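Local coordinates for protein acetyltransferase (Brucella abortus str. 2308 A, PDB 4ZBG) that binds acetyl coenzyme A and, as a member of the GNAT family, probably transfers its acetyl group to an amino group of an acceptor substrate, at residues A52-L57 with H68-P73; I43-L47 with H167-D171. One frame throughout, in Å; residues are numbered along the deposited sequence.

Interaction 1: residues A52-L57 with H68-P73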
loop_
_atom_site.group_PDB
_atom_site.type_symbol
_atom_site.label_atom_id
_atom_site.label_comp_id
_atom_site.label_asym_id
_atom_site.label_seq_id
_atom_site.Cartn_x
_atom_site.Cartn_y
_atom_site.Cartn_z
ATOM N N ALA A 52 -6.623 -6.594 -9.328
ATOM C CA ALA A 52 -5.737 -5.434 -9.430
ATOM C C ALA A 52 -4.981 -5.179 -8.128
ATOM O O ALA A 52 -4.290 -4.173 -7.995
ATOM C CB ALA A 52 -6.524 -4.192 -9.837
ATOM N N LEU A 53 -5.114 -6.093 -7.173
ATOM C CA LEU A 53 -4.358 -6.016 -5.934
ATOM C C LEU A 53 -3.022 -6.712 -6.194
ATOM O O LEU A 53 -2.863 -7.909 -5.966
ATOM C CB LEU A 53 -5.150 -6.649 -4.785
ATOM C CG LEU A 53 -4.546 -6.516 -3.388
ATOM C CD1 LEU A 53 -4.247 -5.064 -3.032
ATOM C CD2 LEU A 53 -5.489 -7.127 -2.367
ATOM N N THR A 54 -2.081 -5.953 -6.738
ATOM C CA THR A 54 -0.823 -6.499 -7.219
ATOM C C THR A 54 -0.048 -7.165 -6.101
ATOM O O THR A 54 0.495 -8.261 -6.264
ATOM C CB THR A 54 0.040 -5.388 -7.808
ATOM O OG1 THR A 54 -0.707 -4.703 -8.817
ATOM C CG2 THR A 54 1.308 -5.962 -8.415
ATOM N N LEU A 55 0.001 -6.488 -4.964
ATOM C CA LEU A 55 0.717 -6.992 -3.814
ATOM C C LEU A 55 -0.026 -6.573 -2.562
ATOM O O LEU A 55 -0.444 -5.419 -2.437
ATOM C CB LEU A 55 2.146 -6.442 -3.809
ATOM C CG LEU A 55 3.039 -6.940 -2.680
ATOM C CD1 LEU A 55 3.234 -8.437 -2.747
ATOM C CD2 LEU A 55 4.376 -6.227 -2.744
ATOM N N SER A 56 -0.195 -7.516 -1.640
ATOM C CA SER A 56 -0.927 -7.265 -0.413
ATOM C C SER A 56 -0.180 -7.993 0.686
ATOM O O SER A 56 -0.099 -9.224 0.670
ATOM C CB SER A 56 -2.346 -7.807 -0.541
ATOM O OG SER A 56 -3.067 -7.631 0.667
ATOM N N LEU A 57 0.407 -7.229 1.607
ATOM C CA LEU A 57 1.201 -7.807 2.687
ATOM C C LEU A 57 0.556 -7.506 4.017
ATOM O O LEU A 57 -0.022 -6.432 4.207
ATOM C CB LEU A 57 2.615 -7.228 2.711
ATOM C CG LEU A 57 3.475 -7.361 1.459
ATOM C CD1 LEU A 57 4.840 -6.732 1.699
ATOM C CD2 LEU A 57 3.612 -8.811 1.034
ATOM N N HIS A 68 -1.324 -3.750 7.371
ATOM C CA HIS A 68 -1.561 -4.194 6.013
ATOM C C HIS A 68 -1.087 -3.125 5.033
ATOM O O HIS A 68 -1.141 -1.926 5.327
ATOM C CB HIS A 68 -3.053 -4.456 5.790
ATOM C CG HIS A 68 -3.389 -4.719 4.361
ATOM N ND1 HIS A 68 -3.965 -3.771 3.542
ATOM C CD2 HIS A 68 -3.169 -5.809 3.589
ATOM C CE1 HIS A 68 -4.100 -4.274 2.329
ATOM N NE2 HIS A 68 -3.627 -5.510 2.333
ATOM N N ILE A 69 -0.635 -3.559 3.859
ATOM C CA ILE A 69 -0.308 -2.635 2.780
ATOM C C ILE A 69 -0.786 -3.186 1.442
ATOM O O ILE A 69 -0.650 -4.385 1.181
ATOM C CB ILE A 69 1.190 -2.283 2.779
ATOM C CG1 ILE A 69 1.507 -1.194 1.749
ATOM C CG2 ILE A 69 2.038 -3.534 2.541
ATOM C CD1 ILE A 69 2.883 -0.615 1.952
ATOM N N ALA A 70 -1.336 -2.298 0.613
ATOM C CA ALA A 70 -1.760 -2.616 -0.745
ATOM C C ALA A 70 -0.925 -1.872 -1.780
ATOM O O ALA A 70 -0.575 -0.707 -1.579
ATOM C CB ALA A 70 -3.222 -2.245 -0.936
ATOM N N PHE A 71 -0.651 -2.548 -2.892
ATOM C CA PHE A 71 -0.111 -1.926 -4.091
ATOM C C PHE A 71 -0.968 -2.331 -5.271
ATOM O O PHE A 71 -1.470 -3.452 -5.314
ATOM C CB PHE A 71 1.314 -2.388 -4.361
ATOM C CG PHE A 71 2.296 -2.009 -3.303
ATOM C CD1 PHE A 71 2.445 -2.778 -2.160
ATOM C CD2 PHE A 71 3.106 -0.897 -3.468
ATOM C CE1 PHE A 71 3.370 -2.436 -1.198
ATOM C CE2 PHE A 71 4.042 -0.546 -2.513
ATOM C CZ PHE A 71 4.174 -1.313 -1.374
ATOM N N SER A 72 -1.105 -1.434 -6.247
ATOM C CA SER A 72 -1.932 -1.691 -7.425
ATOM C C SER A 72 -1.351 -0.916 -8.604
ATOM O O SER A 72 -0.613 0.049 -8.403
ATOM C CB SER A 72 -3.395 -1.289 -7.155
ATOM O OG SER A 72 -3.502 0.059 -6.750
ATOM N N PRO A 73 -1.671 -1.326 -9.841
ATOM C CA PRO A 73 -1.055 -0.633 -10.979
ATOM C C PRO A 73 -1.633 0.761 -11.151
ATOM O O PRO A 73 -2.817 0.978 -10.890
ATOM C CB PRO A 73 -1.452 -1.504 -12.184
ATOM C CG PRO A 73 -1.886 -2.815 -11.602
ATOM C CD PRO A 73 -2.516 -2.449 -10.284
#
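Leu55 to Leu57 pair with Ile69 to Phe71 as antiparallel strands, their axes 177° apart, in the hairpin formed by strands 55-61 and 64-76. Backbone bonds set the register. Leu57 and Ile69 are a hydrogen-bonded pair, with Leu57 N to Ile69 O at 3.1 Å and Ile69 N to Leu57 O at 3.0 Å. Leu55 and Phe71 form the next such pair, in which Phe71 N reaches Leu55 O at 2.9 Å while the return bond from Leu55 N to Phe71 O is weak. The same Phe71 O receives a second weak bond from Thr54 N, so Thr54 and Leu55 together face Phe71 in a classic beta bulge, overlapping the inverse gamma turn centred on Leu53.

The polar side-chain contact lies on the face of Ser56 and Ala70. A chi1 of 171° carries the His68 imidazole forward along its own strand and across to Ser56, and NE2 donates to Ser56 OG at 2.8 Å, almost exactly in the ring plane. Ser56 OG is also hydrogen-bonded to Glu14 OE1, which fixes the hydroxyl between imidazole and carboxylate.

Apolar contacts occupy both faces. Leu55 and Phe71 run side by side, CD2 of the leucine 4.0 Å from CD1 of the ring, and Leu57 CB rests on the CG2 branch of Ile69. On the other face, Leu53 reaches forward along its chain, its CD1 methyl 3.7 Å from Ala70 CB.

Helix 100-114 packs against the face of Leu55, Leu57, Ile69 and Phe71, bringing Ile105 to Ile69 and Leu112 to Phe71. Helix 40-49 meets the other face through Val44 and Leu47, and strand 83-91 continues the sheet beyond 68-73, an arrangement consistent with the central sheet of the GNAT fold.

Interaction 2: residues I43-L47 with H167-D171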
loop_
_atom_site.group_PDB
_atom_site.type_symbol
_atom_site.label_atom_id
_atom_site.label_comp_id
_atom_site.label_asym_id
_atom_site.label_seq_id
_atom_site.Cartn_x
_atom_site.Cartn_y
_atom_site.Cartn_z
ATOM N N ILE A 43 -12.003 -0.273 -0.880
ATOM C CA ILE A 43 -11.062 -0.169 -1.982
ATOM C C ILE A 43 -10.186 -1.407 -2.069
ATOM O O ILE A 43 -9.998 -1.969 -3.143
ATOM C CB ILE A 43 -10.228 1.124 -1.882
ATOM C CG1 ILE A 43 -11.119 2.344 -2.142
ATOM C CG2 ILE A 43 -9.035 1.082 -2.847
ATOM C CD1 ILE A 43 -10.477 3.652 -1.761
ATOM N N VAL A 44 -9.638 -1.836 -0.937
ATOM C CA VAL A 44 -8.820 -3.037 -0.941
ATOM C C VAL A 44 -9.622 -4.213 -1.498
ATOM O O VAL A 44 -9.130 -4.972 -2.339
ATOM C CB VAL A 44 -8.248 -3.341 0.463
ATOM C CG1 VAL A 44 -7.594 -4.712 0.488
ATOM C CG2 VAL A 44 -7.249 -2.270 0.883
ATOM N N ASP A 45 -10.859 -4.369 -1.028
ATOM C CA ASP A 45 -11.672 -5.494 -1.473
ATOM C C ASP A 45 -12.027 -5.394 -2.958
ATOM O O ASP A 45 -12.070 -6.409 -3.656
ATOM C CB ASP A 45 -12.931 -5.641 -0.614
ATOM C CG ASP A 45 -12.631 -6.196 0.779
ATOM O OD1 ASP A 45 -11.443 -6.422 1.108
ATOM O OD2 ASP A 45 -13.594 -6.386 1.552
ATOM N N ALA A 46 -12.245 -4.177 -3.443
ATOM C CA ALA A 46 -12.548 -3.960 -4.854
ATOM C C ALA A 46 -11.328 -4.228 -5.739
ATOM O O ALA A 46 -11.464 -4.802 -6.816
ATOM C CB ALA A 46 -13.087 -2.555 -5.073
ATOM N N LEU A 47 -10.141 -3.814 -5.292
ATOM C CA LEU A 47 -8.902 -4.163 -5.996
ATOM C C LEU A 47 -8.757 -5.673 -6.102
ATOM O O LEU A 47 -8.457 -6.204 -7.169
ATOM C CB LEU A 47 -7.684 -3.566 -5.296
ATOM C CG LEU A 47 -7.504 -2.053 -5.370
ATOM C CD1 LEU A 47 -6.392 -1.663 -4.431
ATOM C CD2 LEU A 47 -7.197 -1.598 -6.792
ATOM N N HIS A 167 -6.365 2.807 -10.136
ATOM C CA HIS A 167 -7.399 1.883 -10.553
ATOM C C HIS A 167 -8.783 2.440 -10.224
ATOM O O HIS A 167 -8.947 3.204 -9.259
ATOM C CB HIS A 167 -7.196 0.549 -9.835
ATOM C CG HIS A 167 -8.065 -0.545 -10.358
ATOM N ND1 HIS A 167 -9.339 -0.773 -9.885
ATOM C CD2 HIS A 167 -7.852 -1.462 -11.333
ATOM C CE1 HIS A 167 -9.871 -1.789 -10.540
ATOM N NE2 HIS A 167 -8.989 -2.226 -11.423
ATOM N N ALA A 168 -9.781 2.028 -11.008
ATOM C CA ALA A 168 -11.178 2.418 -10.793
ATOM C C ALA A 168 -11.663 2.213 -9.359
ATOM O O ALA A 168 -12.543 2.940 -8.892
ATOM C CB ALA A 168 -12.091 1.664 -11.756
ATOM N N ALA A 169 -11.100 1.228 -8.662
ATOM C CA ALA A 169 -11.495 0.958 -7.277
ATOM C C ALA A 169 -11.345 2.185 -6.381
ATOM O O ALA A 169 -12.098 2.355 -5.423
ATOM C CB ALA A 169 -10.711 -0.221 -6.704
ATOM N N PHE A 170 -10.373 3.038 -6.692
ATOM C CA PHE A 170 -10.136 4.238 -5.892
ATOM C C PHE A 170 -11.160 5.323 -6.202
ATOM O O PHE A 170 -11.135 6.389 -5.583
ATOM C CB PHE A 170 -8.727 4.779 -6.136
ATOM C CG PHE A 170 -7.647 3.946 -5.513
ATOM C CD1 PHE A 170 -7.087 2.872 -6.199
ATOM C CD2 PHE A 170 -7.195 4.225 -4.235
ATOM C CE1 PHE A 170 -6.096 2.103 -5.616
ATOM C CE2 PHE A 170 -6.204 3.462 -3.650
ATOM C CZ PHE A 170 -5.656 2.395 -4.338
ATOM N N ASP A 171 -12.052 5.019 -7.148
ATOM C CA ASP A 171 -13.021 5.945 -7.753
ATOM C C ASP A 171 -12.380 6.830 -8.817
ATOM O O ASP A 171 -12.432 6.509 -10.008
ATOM C CB ASP A 171 -13.786 6.775 -6.721
ATOM C CG ASP A 171 -14.753 5.944 -5.921
ATOM O OD1 ASP A 171 -14.398 4.796 -5.574
ATOM O OD2 ASP A 171 -15.872 6.431 -5.649
#
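Ile43 meets Ala169 and Phe170 with both of its branches. CG1 lies 3.4 Å from the backbone Ala169 O, while CG2 sits over the centre of the Phe170 ring, a CH-pi contact with the methyl carbon 3.8 Å from the centroid and only 11° off the normal. The two side chains cross at about a right angle.

One turn further on, Ala46 places its CB against Ala169 CB at 3.7 Å, a close methyl-to-methyl approach between helix 40-49 and the short 3-10 turn 168-170 near the C-terminus. Internal bonds fix the shape of this turn: His167 ND1 accepts a bond from Ala169 N at 2.9 Å, and Phe170 N bonds back to His167 O. The tail after strand 164-165 lies along the flank of helix 40-49, beside strand 64-76.

Leu47 completes the row. Its CD2 methyl touches His167 CB at 3.7 Å and also Ala169 CB, and its CD1 approaches Phe170 CE1 at 4.0 Å. With CG beside the backbone N (chi1 -70°), the two methyls spread over His167, Ala169 and Phe170, CD2 toward the first two and CD1 toward the ring, which is also packed edge-to-face with Tyr166.

In the fold
The centres of the two interactions lie 11 Å apart, and they touch directly. Helix 40-49 precedes strand 55-61 in the chain, and a probable hydrogen bond from Ala52 N to Leu47 O bridges the turn between them. Both segments of interaction 1 fall between those of interaction 2; interaction 1 joins segments 11 residues apart, interaction 2 segments 120 apart. Ser72 contacts Leu47 and Phe170, and Ala52 packs on His167, placing the C-terminal turn against helix and sheet together. Acetyl coenzyme A lies nearby but not in contact, about 7 Å from the side chain of Ile69 and about 8 Å from that of Phe170.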